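PDB 4PUI: SufE-like protein, chloroplastic from Arabidopsis thaliana, which activates the plastid cysteine desulfurase NFS2, which supplies sulfur for iron-sulfur cluster formation, and is represented here by its C-terminal BolA domain. Local coordinates for residues A[11-16]-A[72-77]; A[23-28]-A[50-55]; A[46-51]-A[82-87]; A[66-71]-A[86-91]. One frame throughout, in Å; residues are numbered along the deposited sequence.

Contact 1 of 4, residues A[11-16]-A[72-77]; sequences REKLEK and YDLLQD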
loop_
_atom_site.group_PDB
_atom_site.type_symbol
_atom_site.label_atom_id
_atom_site.label_comp_id
_atom_site.label_asym_id
_atom_site.label_seq_id
_atom_site.Cartn_x
_atom_site.Cartn_y
_atom_site.Cartn_z
ATOM N N ARG A 11 0.214 -6.823 1.404
ATOM C CA ARG A 11 1.336 -7.202 0.547
ATOM C C ARG A 11 0.880 -8.169 -0.552
ATOM O O ARG A 11 1.230 -8.010 -1.714
ATOM C CB ARG A 11 2.461 -7.825 1.373
ATOM C CG ARG A 11 3.557 -8.446 0.521
ATOM C CD ARG A 11 4.795 -8.784 1.335
ATOM N NE ARG A 11 5.693 -7.645 1.457
ATOM C CZ ARG A 11 6.542 -7.253 0.506
ATOM N NH1 ARG A 11 6.611 -7.902 -0.657
ATOM N NH2 ARG A 11 7.327 -6.205 0.715
ATOM N N GLU A 12 0.084 -9.165 -0.190
ATOM C CA GLU A 12 -0.339 -10.150 -1.187
ATOM C C GLU A 12 -1.244 -9.537 -2.263
ATOM O O GLU A 12 -1.144 -9.888 -3.449
ATOM C CB GLU A 12 -1.015 -11.347 -0.512
ATOM C CG GLU A 12 -0.016 -12.318 0.094
ATOM C CD GLU A 12 -0.659 -13.344 1.004
ATOM O OE1 GLU A 12 -1.801 -13.759 0.716
ATOM O OE2 GLU A 12 -0.016 -13.732 2.007
ATOM N N LYS A 13 -2.122 -8.632 -1.849
ATOM C CA LYS A 13 -3.038 -7.975 -2.779
ATOM C C LYS A 13 -2.254 -7.125 -3.782
ATOM O O LYS A 13 -2.522 -7.158 -4.981
ATOM C CB LYS A 13 -4.044 -7.113 -2.020
ATOM C CG LYS A 13 -5.045 -6.346 -2.899
ATOM C CD LYS A 13 -5.999 -7.283 -3.619
ATOM C CE LYS A 13 -7.035 -6.516 -4.426
ATOM N NZ LYS A 13 -8.336 -6.365 -3.712
ATOM N N LEU A 14 -1.287 -6.365 -3.291
ATOM C CA LEU A 14 -0.505 -5.523 -4.189
ATOM C C LEU A 14 0.375 -6.345 -5.118
ATOM O O LEU A 14 0.533 -5.992 -6.289
ATOM C CB LEU A 14 0.338 -4.533 -3.395
ATOM C CG LEU A 14 -0.490 -3.595 -2.513
ATOM C CD1 LEU A 14 0.420 -2.767 -1.629
ATOM C CD2 LEU A 14 -1.396 -2.698 -3.351
ATOM N N GLU A 15 0.958 -7.420 -4.596
ATOM C CA GLU A 15 1.750 -8.333 -5.418
ATOM C C GLU A 15 0.883 -8.927 -6.528
ATOM O O GLU A 15 1.284 -8.963 -7.691
ATOM C CB GLU A 15 2.354 -9.461 -4.569
ATOM C CG GLU A 15 3.505 -9.020 -3.687
ATOM C CD GLU A 15 3.965 -10.089 -2.728
ATOM O OE1 GLU A 15 3.216 -11.064 -2.510
ATOM O OE2 GLU A 15 5.083 -9.950 -2.191
ATOM N N LYS A 16 -0.303 -9.395 -6.156
ATOM C CA LYS A 16 -1.192 -10.056 -7.100
ATOM C C LYS A 16 -1.665 -9.102 -8.192
ATOM O O LYS A 16 -1.700 -9.463 -9.368
ATOM C CB LYS A 16 -2.400 -10.648 -6.374
ATOM C CG LYS A 16 -3.282 -11.477 -7.287
ATOM C CD LYS A 16 -4.723 -11.016 -7.251
ATOM C CE LYS A 16 -5.535 -11.822 -6.256
ATOM N NZ LYS A 16 -6.991 -11.727 -6.551
ATOM N N TYR A 72 -5.935 2.873 -2.994
ATOM C CA TYR A 72 -7.043 2.915 -2.053
ATOM C C TYR A 72 -8.163 1.983 -2.529
ATOM O O TYR A 72 -8.764 1.254 -1.732
ATOM C CB TYR A 72 -7.557 4.346 -1.891
ATOM C CG TYR A 72 -7.066 5.012 -0.628
ATOM C CD1 TYR A 72 -5.707 5.200 -0.388
ATOM C CD2 TYR A 72 -7.967 5.420 0.339
ATOM C CE1 TYR A 72 -5.272 5.801 0.787
ATOM C CE2 TYR A 72 -7.546 6.014 1.497
ATOM C CZ TYR A 72 -6.206 6.199 1.721
ATOM O OH TYR A 72 -5.827 6.795 2.896
ATOM N N ASP A 73 -8.425 1.976 -3.831
ATOM C CA ASP A 73 -9.472 1.103 -4.369
ATOM C C ASP A 73 -9.137 -0.373 -4.162
ATOM O O ASP A 73 -9.999 -1.176 -3.792
ATOM C CB ASP A 73 -9.695 1.401 -5.855
ATOM C CG ASP A 73 -10.606 0.390 -6.526
ATOM O OD1 ASP A 73 -11.799 0.373 -6.199
ATOM O OD2 ASP A 73 -10.131 -0.384 -7.388
ATOM N N LEU A 74 -7.881 -0.739 -4.404
ATOM C CA LEU A 74 -7.466 -2.127 -4.242
ATOM C C LEU A 74 -7.573 -2.583 -2.800
ATOM O O LEU A 74 -7.785 -3.766 -2.523
ATOM C CB LEU A 74 -6.019 -2.310 -4.690
ATOM C CG LEU A 74 -5.730 -2.157 -6.176
ATOM C CD1 LEU A 74 -4.231 -2.248 -6.402
ATOM C CD2 LEU A 74 -6.472 -3.209 -6.986
ATOM N N LEU A 75 -7.406 -1.643 -1.876
ATOM C CA LEU A 75 -7.340 -1.992 -0.467
ATOM C C LEU A 75 -8.575 -1.556 0.300
ATOM O O LEU A 75 -8.550 -1.507 1.527
ATOM C CB LEU A 75 -6.088 -1.386 0.172
ATOM C CG LEU A 75 -4.768 -1.875 -0.440
ATOM C CD1 LEU A 75 -3.576 -1.195 0.214
ATOM C CD2 LEU A 75 -4.670 -3.385 -0.311
ATOM N N GLN A 76 -9.660 -1.263 -0.414
ATOM C CA GLN A 76 -10.815 -0.645 0.221
ATOM C C GLN A 76 -11.427 -1.529 1.295
ATOM O O GLN A 76 -11.953 -1.024 2.276
ATOM C CB GLN A 76 -11.873 -0.239 -0.807
ATOM C CG GLN A 76 -12.477 -1.380 -1.569
ATOM C CD GLN A 76 -13.522 -0.901 -2.555
ATOM O OE1 GLN A 76 -14.674 -0.631 -2.188
ATOM N NE2 GLN A 76 -13.127 -0.787 -3.813
ATOM N N ASP A 77 -11.330 -2.844 1.137
ATOM C CA ASP A 77 -11.955 -3.723 2.132
ATOM C C ASP A 77 -11.246 -3.619 3.479
ATOM O O ASP A 77 -11.876 -3.746 4.521
ATOM C CB ASP A 77 -12.011 -5.162 1.638
ATOM C CG ASP A 77 -13.102 -5.367 0.606
ATOM O OD1 ASP A 77 -14.126 -4.653 0.680
ATOM O OD2 ASP A 77 -12.932 -6.228 -0.279
#

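Contact 2 of 4, residues A[23-28]-A[50-55]; sequences LEVEDV and FNLRIV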
loop_
_atom_site.group_PDB
_atom_site.type_symbol
_atom_site.label_atom_id
_atom_site.label_comp_id
_atom_site.label_asym_id
_atom_site.label_seq_id
_atom_site.Cartn_x
_atom_site.Cartn_y
_atom_site.Cartn_z
ATOM N N LEU A 23 8.495 -3.561 -3.647
ATOM C CA LEU A 23 7.342 -3.372 -2.773
ATOM C C LEU A 23 7.756 -3.364 -1.310
ATOM O O LEU A 23 8.433 -4.286 -0.835
ATOM C CB LEU A 23 6.298 -4.471 -3.004
ATOM C CG LEU A 23 5.058 -4.434 -2.094
ATOM C CD1 LEU A 23 4.230 -3.164 -2.278
ATOM C CD2 LEU A 23 4.208 -5.685 -2.340
ATOM N N GLU A 24 7.354 -2.319 -0.590
ATOM C CA GLU A 24 7.562 -2.274 0.848
ATOM C C GLU A 24 6.249 -1.940 1.540
ATOM O O GLU A 24 5.567 -0.998 1.161
ATOM C CB GLU A 24 8.611 -1.232 1.235
ATOM C CG GLU A 24 8.806 -1.130 2.750
ATOM C CD GLU A 24 9.865 -0.118 3.156
ATOM O OE1 GLU A 24 10.424 0.554 2.267
ATOM O OE2 GLU A 24 10.138 -0.003 4.371
ATOM N N VAL A 25 5.911 -2.730 2.551
ATOM C CA VAL A 25 4.696 -2.529 3.330
ATOM C C VAL A 25 5.162 -2.429 4.768
ATOM O O VAL A 25 5.630 -3.407 5.346
ATOM C CB VAL A 25 3.703 -3.714 3.158
ATOM C CG1 VAL A 25 2.503 -3.568 4.105
ATOM C CG2 VAL A 25 3.240 -3.816 1.701
ATOM N N GLU A 26 5.086 -1.231 5.333
ATOM C CA GLU A 26 5.636 -0.996 6.658
ATOM C C GLU A 26 4.516 -0.631 7.617
ATOM O O GLU A 26 3.794 0.338 7.390
ATOM C CB GLU A 26 6.664 0.136 6.601
ATOM C CG GLU A 26 7.373 0.407 7.916
ATOM C CD GLU A 26 8.147 1.711 7.900
ATOM O OE1 GLU A 26 7.872 2.565 7.028
ATOM O OE2 GLU A 26 9.026 1.880 8.765
ATOM N N ASP A 27 4.368 -1.416 8.677
ATOM C CA ASP A 27 3.367 -1.148 9.703
ATOM C C ASP A 27 3.894 -0.050 10.622
ATOM O O ASP A 27 4.872 -0.247 11.337
ATOM C CB ASP A 27 3.076 -2.443 10.482
ATOM C CG ASP A 27 1.906 -2.318 11.440
ATOM O OD1 ASP A 27 1.529 -1.184 11.795
ATOM O OD2 ASP A 27 1.369 -3.370 11.857
ATOM N N VAL A 28 3.252 1.113 10.595
ATOM C CA VAL A 28 3.641 2.204 11.482
ATOM C C VAL A 28 2.540 2.570 12.480
ATOM O O VAL A 28 2.457 3.702 12.959
ATOM C CB VAL A 28 4.114 3.439 10.686
ATOM C CG1 VAL A 28 5.426 3.127 9.952
ATOM C CG2 VAL A 28 3.040 3.905 9.711
ATOM N N PHE A 50 -0.126 2.070 7.745
ATOM C CA PHE A 50 0.994 1.515 6.996
ATOM C C PHE A 50 1.598 2.556 6.072
ATOM O O PHE A 50 0.896 3.439 5.581
ATOM C CB PHE A 50 0.561 0.320 6.148
ATOM C CG PHE A 50 0.153 -0.882 6.952
ATOM C CD1 PHE A 50 -1.117 -0.978 7.495
ATOM C CD2 PHE A 50 1.054 -1.923 7.159
ATOM C CE1 PHE A 50 -1.486 -2.096 8.247
ATOM C CE2 PHE A 50 0.697 -3.041 7.894
ATOM C CZ PHE A 50 -0.583 -3.129 8.443
ATOM N N ASN A 51 2.905 2.444 5.857
ATOM C CA ASN A 51 3.572 3.149 4.773
ATOM C C ASN A 51 3.779 2.157 3.646
ATOM O O ASN A 51 4.273 1.055 3.876
ATOM C CB ASN A 51 4.942 3.700 5.206
ATOM C CG ASN A 51 4.841 4.777 6.282
ATOM O OD1 ASN A 51 3.856 5.509 6.348
ATOM N ND2 ASN A 51 5.869 4.880 7.121
ATOM N N LEU A 52 3.402 2.547 2.429
ATOM C CA LEU A 52 3.600 1.703 1.250
ATOM C C LEU A 52 4.554 2.380 0.261
ATOM O O LEU A 52 4.393 3.561 -0.044
ATOM C CB LEU A 52 2.277 1.489 0.538
ATOM C CG LEU A 52 1.120 0.914 1.348
ATOM C CD1 LEU A 52 -0.124 0.757 0.480
ATOM C CD2 LEU A 52 1.513 -0.424 1.948
ATOM N N ARG A 53 5.537 1.633 -0.236
ATOM C CA ARG A 53 6.341 2.104 -1.356
ATOM C C ARG A 53 6.226 1.066 -2.456
ATOM O O ARG A 53 6.589 -0.094 -2.261
ATOM C CB ARG A 53 7.806 2.305 -0.970
ATOM C CG ARG A 53 8.668 2.852 -2.126
ATOM C CD ARG A 53 10.130 2.915 -1.729
ATOM N NE ARG A 53 10.997 3.489 -2.757
ATOM C CZ ARG A 53 11.562 2.782 -3.727
ATOM N NH1 ARG A 53 11.321 1.488 -3.816
ATOM N NH2 ARG A 53 12.368 3.371 -4.612
ATOM N N ILE A 54 5.680 1.477 -3.597
ATOM C CA ILE A 54 5.395 0.547 -4.683
ATOM C C ILE A 54 6.007 1.047 -5.967
ATOM O O ILE A 54 5.716 2.158 -6.390
ATOM C CB ILE A 54 3.880 0.426 -4.912
ATOM C CG1 ILE A 54 3.169 0.287 -3.570
ATOM C CG2 ILE A 54 3.539 -0.746 -5.881
ATOM C CD1 ILE A 54 1.653 0.423 -3.661
ATOM N N VAL A 55 6.830 0.210 -6.593
ATOM C CA VAL A 55 7.340 0.505 -7.931
ATOM C C VAL A 55 6.712 -0.488 -8.914
ATOM O O VAL A 55 6.968 -1.691 -8.842
ATOM C CB VAL A 55 8.876 0.430 -7.996
ATOM C CG1 VAL A 55 9.352 0.870 -9.374
ATOM C CG2 VAL A 55 9.502 1.313 -6.910
#

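Contact 3 of 4, residues A[46-51]-A[82-87]; sequences GETHFN and GLHALS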
loop_
_atom_site.group_PDB
_atom_site.type_symbol
_atom_site.label_atom_id
_atom_site.label_comp_id
_atom_site.label_asym_id
_atom_site.label_seq_id
_atom_site.Cartn_x
_atom_site.Cartn_y
_atom_site.Cartn_z
ATOM N N GLY A 46 -2.799 -2.680 16.395
ATOM C CA GLY A 46 -4.020 -2.597 15.621
ATOM C C GLY A 46 -3.932 -2.708 14.114
ATOM O O GLY A 46 -4.958 -2.855 13.460
ATOM N N GLU A 47 -2.725 -2.639 13.558
ATOM C CA GLU A 47 -2.548 -2.596 12.109
ATOM C C GLU A 47 -3.432 -1.526 11.493
ATOM O O GLU A 47 -4.186 -1.793 10.567
ATOM C CB GLU A 47 -2.829 -3.962 11.460
ATOM C CG GLU A 47 -1.966 -5.094 12.010
ATOM C CD GLU A 47 -1.970 -6.318 11.108
ATOM O OE1 GLU A 47 -2.829 -7.191 11.310
ATOM O OE2 GLU A 47 -1.121 -6.397 10.191
ATOM N N THR A 48 -3.319 -0.305 12.008
ATOM C CA THR A 48 -4.172 0.795 11.582
ATOM C C THR A 48 -3.478 1.721 10.590
ATOM O O THR A 48 -4.139 2.431 9.839
ATOM C CB THR A 48 -4.585 1.649 12.787
ATOM O OG1 THR A 48 -3.407 2.076 13.475
ATOM C CG2 THR A 48 -5.456 0.846 13.735
ATOM N N HIS A 49 -2.147 1.712 10.584
ATOM C CA HIS A 49 -1.383 2.625 9.744
ATOM C C HIS A 49 -0.218 1.923 9.064
ATOM O O HIS A 49 0.583 1.264 9.723
ATOM C CB HIS A 49 -0.840 3.782 10.585
ATOM C CG HIS A 49 -1.903 4.681 11.131
ATOM N ND1 HIS A 49 -2.727 4.313 12.170
ATOM C CD2 HIS A 49 -2.282 5.933 10.777
ATOM C CE1 HIS A 49 -3.567 5.297 12.435
ATOM N NE2 HIS A 49 -3.321 6.291 11.600
ATOM N N PHE A 50 -0.126 2.070 7.745
ATOM C CA PHE A 50 0.994 1.515 6.996
ATOM C C PHE A 50 1.598 2.556 6.072
ATOM O O PHE A 50 0.896 3.439 5.581
ATOM C CB PHE A 50 0.561 0.320 6.148
ATOM C CG PHE A 50 0.153 -0.882 6.952
ATOM C CD1 PHE A 50 -1.117 -0.978 7.495
ATOM C CD2 PHE A 50 1.054 -1.923 7.159
ATOM C CE1 PHE A 50 -1.486 -2.096 8.247
ATOM C CE2 PHE A 50 0.697 -3.041 7.894
ATOM C CZ PHE A 50 -0.583 -3.129 8.443
ATOM N N ASN A 51 2.905 2.444 5.857
ATOM C CA ASN A 51 3.572 3.149 4.773
ATOM C C ASN A 51 3.779 2.157 3.646
ATOM O O ASN A 51 4.273 1.055 3.876
ATOM C CB ASN A 51 4.942 3.700 5.206
ATOM C CG ASN A 51 4.841 4.777 6.282
ATOM O OD1 ASN A 51 3.856 5.509 6.348
ATOM N ND2 ASN A 51 5.869 4.880 7.121
ATOM N N GLY A 82 -10.872 -1.522 9.693
ATOM C CA GLY A 82 -9.861 -1.348 10.715
ATOM C C GLY A 82 -8.627 -0.601 10.272
ATOM O O GLY A 82 -7.901 -0.070 11.108
ATOM N N LEU A 83 -8.368 -0.582 8.964
ATOM C CA LEU A 83 -7.245 0.177 8.424
ATOM C C LEU A 83 -7.629 1.650 8.376
ATOM O O LEU A 83 -8.655 2.004 7.801
ATOM C CB LEU A 83 -6.888 -0.318 7.022
ATOM C CG LEU A 83 -5.756 0.409 6.296
ATOM C CD1 LEU A 83 -4.514 0.326 7.138
ATOM C CD2 LEU A 83 -5.509 -0.194 4.894
ATOM N N HIS A 84 -6.818 2.500 9.000
ATOM C CA HIS A 84 -7.152 3.910 9.109
ATOM C C HIS A 84 -6.483 4.758 8.044
ATOM O O HIS A 84 -7.137 5.586 7.405
ATOM C CB HIS A 84 -6.783 4.450 10.487
ATOM C CG HIS A 84 -7.648 3.931 11.593
ATOM N ND1 HIS A 84 -8.765 3.160 11.361
ATOM C CD2 HIS A 84 -7.555 4.076 12.935
ATOM C CE1 HIS A 84 -9.326 2.852 12.519
ATOM N NE2 HIS A 84 -8.610 3.386 13.486
ATOM N N ALA A 85 -5.186 4.543 7.840
ATOM C CA ALA A 85 -4.431 5.407 6.939
ATOM C C ALA A 85 -3.363 4.650 6.183
ATOM O O ALA A 85 -2.728 3.742 6.722
ATOM C CB ALA A 85 -3.803 6.548 7.715
ATOM N N LEU A 86 -3.167 5.041 4.932
ATOM C CA LEU A 86 -2.053 4.546 4.140
ATOM C C LEU A 86 -1.235 5.730 3.645
ATOM O O LEU A 86 -1.778 6.658 3.048
ATOM C CB LEU A 86 -2.539 3.750 2.932
ATOM C CG LEU A 86 -3.257 2.436 3.211
ATOM C CD1 LEU A 86 -4.008 1.978 1.971
ATOM C CD2 LEU A 86 -2.260 1.395 3.671
ATOM N N SER A 87 0.065 5.675 3.876
ATOM C CA SER A 87 0.967 6.671 3.314
ATOM C C SER A 87 1.629 6.071 2.065
ATOM O O SER A 87 2.420 5.137 2.169
ATOM C CB SER A 87 2.015 7.065 4.348
ATOM O OG SER A 87 2.971 7.945 3.791
HETATM O O HOH W 1 -7.522 -1.738 13.470
#

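Contact 4 of 4, residues A[66-71]-A[86-91]; sequences KRHRLI and LSIVAK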
loop_
_atom_site.group_PDB
_atom_site.type_symbol
_atom_site.label_atom_id
_atom_site.label_comp_id
_atom_site.label_asym_id
_atom_site.label_seq_id
_atom_site.Cartn_x
_atom_site.Cartn_y
_atom_site.Cartn_z
ATOM N N LYS A 66 -4.161 9.868 -9.059
ATOM C CA LYS A 66 -4.732 8.649 -9.623
ATOM C C LYS A 66 -4.073 7.382 -9.071
ATOM O O LYS A 66 -4.749 6.375 -8.856
ATOM C CB LYS A 66 -4.652 8.649 -11.150
ATOM C CG LYS A 66 -5.682 9.538 -11.828
ATOM C CD LYS A 66 -5.615 9.324 -13.339
ATOM C CE LYS A 66 -6.329 10.419 -14.110
ATOM N NZ LYS A 66 -7.794 10.347 -13.927
ATOM N N ARG A 67 -2.760 7.431 -8.855
ATOM C CA ARG A 67 -2.029 6.291 -8.303
ATOM C C ARG A 67 -2.502 6.037 -6.885
ATOM O O ARG A 67 -2.744 4.899 -6.498
ATOM C CB ARG A 67 -0.519 6.551 -8.322
ATOM C CG ARG A 67 0.047 6.635 -9.736
ATOM C CD ARG A 67 1.521 7.044 -9.703
ATOM N NE ARG A 67 1.983 7.381 -11.044
ATOM C CZ ARG A 67 3.265 7.493 -11.378
ATOM N NH1 ARG A 67 4.197 7.286 -10.463
ATOM N NH2 ARG A 67 3.608 7.802 -12.630
ATOM N N HIS A 68 -2.646 7.118 -6.128
ATOM C CA HIS A 68 -3.126 7.071 -4.755
ATOM C C HIS A 68 -4.484 6.393 -4.700
ATOM O O HIS A 68 -4.699 5.466 -3.917
ATOM C CB HIS A 68 -3.250 8.505 -4.239
ATOM C CG HIS A 68 -3.660 8.611 -2.804
ATOM N ND1 HIS A 68 -4.980 8.674 -2.413
ATOM C CD2 HIS A 68 -2.924 8.690 -1.670
ATOM C CE1 HIS A 68 -5.042 8.766 -1.095
ATOM N NE2 HIS A 68 -3.811 8.778 -0.619
ATOM N N ARG A 69 -5.391 6.851 -5.554
ATOM C CA ARG A 69 -6.771 6.369 -5.525
ATOM C C ARG A 69 -6.872 4.928 -5.993
ATOM O O ARG A 69 -7.757 4.186 -5.539
ATOM C CB ARG A 69 -7.663 7.280 -6.374
ATOM C CG ARG A 69 -7.917 8.620 -5.718
ATOM C CD ARG A 69 -8.531 9.627 -6.672
ATOM N NE ARG A 69 -8.798 10.900 -6.008
ATOM C CZ ARG A 69 -9.101 12.021 -6.650
ATOM N NH1 ARG A 69 -9.168 12.033 -7.969
ATOM N NH2 ARG A 69 -9.324 13.134 -5.964
ATOM N N LEU A 70 -5.980 4.542 -6.908
ATOM C CA LEU A 70 -5.895 3.167 -7.399
ATOM C C LEU A 70 -5.577 2.214 -6.255
ATOM O O LEU A 70 -6.199 1.154 -6.114
ATOM C CB LEU A 70 -4.801 3.073 -8.479
ATOM C CG LEU A 70 -4.487 1.763 -9.213
ATOM C CD1 LEU A 70 -3.777 2.088 -10.507
ATOM C CD2 LEU A 70 -3.615 0.806 -8.429
ATOM N N ILE A 71 -4.598 2.597 -5.443
ATOM C CA ILE A 71 -4.191 1.791 -4.301
ATOM C C ILE A 71 -5.307 1.732 -3.251
ATOM O O ILE A 71 -5.598 0.670 -2.695
ATOM C CB ILE A 71 -2.900 2.341 -3.676
ATOM C CG1 ILE A 71 -1.751 2.279 -4.686
ATOM C CG2 ILE A 71 -2.548 1.571 -2.401
ATOM C CD1 ILE A 71 -1.486 0.903 -5.175
ATOM N N LEU A 86 -3.167 5.041 4.932
ATOM C CA LEU A 86 -2.053 4.546 4.140
ATOM C C LEU A 86 -1.235 5.730 3.645
ATOM O O LEU A 86 -1.778 6.658 3.048
ATOM C CB LEU A 86 -2.539 3.750 2.932
ATOM C CG LEU A 86 -3.257 2.436 3.211
ATOM C CD1 LEU A 86 -4.008 1.978 1.971
ATOM C CD2 LEU A 86 -2.260 1.395 3.671
ATOM N N SER A 87 0.065 5.675 3.876
ATOM C CA SER A 87 0.967 6.671 3.314
ATOM C C SER A 87 1.629 6.071 2.065
ATOM O O SER A 87 2.420 5.137 2.169
ATOM C CB SER A 87 2.015 7.065 4.348
ATOM O OG SER A 87 2.971 7.945 3.791
ATOM N N ILE A 88 1.315 6.621 0.898
ATOM C CA ILE A 88 1.647 5.963 -0.362
ATOM C C ILE A 88 2.757 6.672 -1.143
ATOM O O ILE A 88 2.689 7.875 -1.360
ATOM C CB ILE A 88 0.403 5.848 -1.237
ATOM C CG1 ILE A 88 -0.619 4.936 -0.555
ATOM C CG2 ILE A 88 0.766 5.332 -2.646
ATOM C CD1 ILE A 88 -1.987 4.955 -1.188
ATOM N N VAL A 89 3.781 5.913 -1.538
ATOM C CA VAL A 89 4.746 6.366 -2.535
ATOM C C VAL A 89 4.588 5.384 -3.677
ATOM O O VAL A 89 4.741 4.183 -3.481
ATOM C CB VAL A 89 6.203 6.352 -2.013
ATOM C CG1 VAL A 89 7.192 6.632 -3.157
ATOM C CG2 VAL A 89 6.381 7.393 -0.918
ATOM N N ALA A 90 4.221 5.893 -4.845
ATOM C CA ALA A 90 3.952 5.043 -5.997
ATOM C C ALA A 90 4.718 5.565 -7.196
ATOM O O ALA A 90 4.449 6.676 -7.680
ATOM C CB ALA A 90 2.461 5.012 -6.301
ATOM N N LYS A 91 5.667 4.768 -7.674
ATOM C CA LYS A 91 6.533 5.177 -8.774
ATOM C C LYS A 91 6.557 4.131 -9.862
ATOM O O LYS A 91 6.314 2.954 -9.616
ATOM C CB LYS A 91 7.961 5.379 -8.279
ATOM C CG LYS A 91 8.062 6.315 -7.094
ATOM C CD LYS A 91 9.509 6.582 -6.714
ATOM C CE LYS A 91 9.568 7.706 -5.696
ATOM N NZ LYS A 91 10.684 8.651 -5.971
#

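Contact 1 of 4, residues A[11-16]-A[72-77]
Lys13 supplies the polar link between the two helices, its NZ donating to the backbone O of Leu74 at 2.9 Å. The ammonium approaches in the carbonyl plane, on a lone pair, with a C=O...N angle of 143°. CG stands anti to the backbone N (chi1 179°), and bends at chi2 and chi4 then steer the amine to a carbonyl at the C-terminal end of helix 64-74. A positive charge suits this place, where the partial negative charge of the helix dipole probably gathers. Asp77 adds an opposite charge nearby, but its OD2 stays 5.7 Å from Lys13 NZ, without contact.

The apolar contacts begin on the same lysine: its CG lies 4.0 Å from CD2 of Leu75, the two side chains running antiparallel alongside one another. On the buried side, CD2 of Leu14 meets CD1 of Leu74 at 4.2 Å and, more loosely, CD1 of Leu75 at 4.4 Å. The nearest backbones, Lys13 CA and Leu74 CA, are 7.5 Å apart, a separation that branched leucine ends can bridge. A methionine in place of Lys13 has no ammonium and would probably leave the Leu74 carbonyl without its charged donor.

Leu14 and Leu75 both also rest on Leu52 of strand 49-55, while Leu75 touches Leu86 of strand 85-91, so the helix pair lies over the sheet.

Contact 2 of 4, residues A[23-28]-A[50-55]
Phe50 and Asp27 face each other as a non-hydrogen-bonded pair of two antiparallel strands, and the phenyl group leans across the partner strand. From its root, CB of Phe50 is 3.5 Å from the carbonyl O of Glu26. Next, CD2 sits 3.5 Å from CA of Asp27 and also touches Val25 CG1. CE2 reaches Asp27 CB at 3.6 Å, and CZ at the tip lies 3.9 Å from Asp27 OD2. OD1 of Asp27 lies over one ring face and takes its hydrogen bond from nearby Ser29. A large flat ring can cover backbone as well as side chains of the edge strand.

Further along, Val25 CG2 packs on Leu52 CD2 and Leu23 CD1 on Ile54 CG1, each branched pair running abreast. The other face is polar: Asn51 ND2 donates to Glu26 OE1 at 3.1 Å, coming from above the carboxylate plane, while OE1 lies close to the plane of the Asn51 amide. Backbone bonds pair Glu24 with Arg53 and Glu26 with Asn51, two in each pair.

Helix 5-18, through Ile10 and Leu14, and Ile71 of helix 64-74 cover the face bearing Phe50, Leu52 and Ile54; strand 85-91 flanks strand 49-55 on its other side.

Contact 3 of 4, residues A[46-51]-A[82-87]
Thr48 turns its methyl CG2 anti to its carbonyl carbon (chi1 55° for OG1), which brings it beside His84, whose own CG takes the same anti place (chi1 -70°). CG2 therefore lies over a face of the His84 imidazole, 4.2 Å from the ring centroid, a CH-pi contact. OG1, on the other branch, shares a 2.7 Å hydrogen bond with ND1 of His49, in the plane of that ring, which would restrain its rotation. CD2 of His49 then rests 3.5 Å from CB of Ala85, where the small methyl leaves room for an imidazole.

One carbonyl joins the two chains where the strands begin. O of Thr48 accepts from His84 N at 2.8 Å on a lone pair and from Ala85 N at 3.1 Å almost along the carbonyl direction. Phe50 N then donates to Ala85 O, and Ser87 N to Phe50 O, as parallel pairing begins. Before them, a water bridges O of Gly46 and O of Gly82, two glycines whose positive phi angles would crowd a side chain. On the apolar face, Leu83 CD1 meets the edge of the Phe50 ring at CD1, 3.7 Å away.

Strands 49-55 and 85-91 are the parallel pair of a right-handed beta-alpha-beta crossover through helix 64-74, a hallmark of the BolA fold, which resembles class II KH domains.

Contact 4 of 4, residues A[66-71]-A[86-91]
The 66-71 part of helix 64-74, bearing Arg67, His68 and Ile71, runs over the 86-91 part of strand 85-91 at 8.8 Å between axes and 119° between directions, with Ile88 and Ala90 pointing toward it. Arg67 CB sits 3.9 Å from CB of Ala90, a methyl small enough to let the helix come near, and the chain, extended from CG to NE, carries the guanidinium to the strand end. There NH1 donates to Ala90 O at 2.9 Å. The oxygen lies in the guanidinium plane, the nitrogen 34° from the carbonyl plane.

NE of Arg67 bonds Lys62 O, and NH1 also forms a salt bridge with Glu95, so several partners meet this buried charge. A leucine here would probably leave Ala90 O without this donor and Glu95 without its mate.

Ile88 CD1 is 3.6 Å from CG2 of Ile71 and 3.9 Å from CD2 of His68. CG1 lies anti to the carbonyl carbon (chi1 -64°), and an extended chi2 then carries CD1 between these two residues.

This is the helix-on-sheet packing of an alpha/beta two-layer fold, here the BolA domain, made by the helix of the crossover joining strands 49-55 and 85-91.

How the contacts relate
Contacts 2 and 3 build the sheet, sharing strand 49-55 with Phe50 and Asn51: one is antiparallel and one parallel, and both rest largely on backbone bonds. Contacts 1 and 4 add the helical layer, both through helix 64-74, and depend on aliphatic packing with a single long basic side chain gripping a carbonyl. Leu14 touching Ile71 joins the two helices; the layers meet where Leu75 touches Leu86 and Ile54 touches Ile71. All four are partly buried. Contact 2 lies closest to the centre of the chain; in contact 3, farthest out, histidines, glycines and a water gather where more exposed loops lead into the strands.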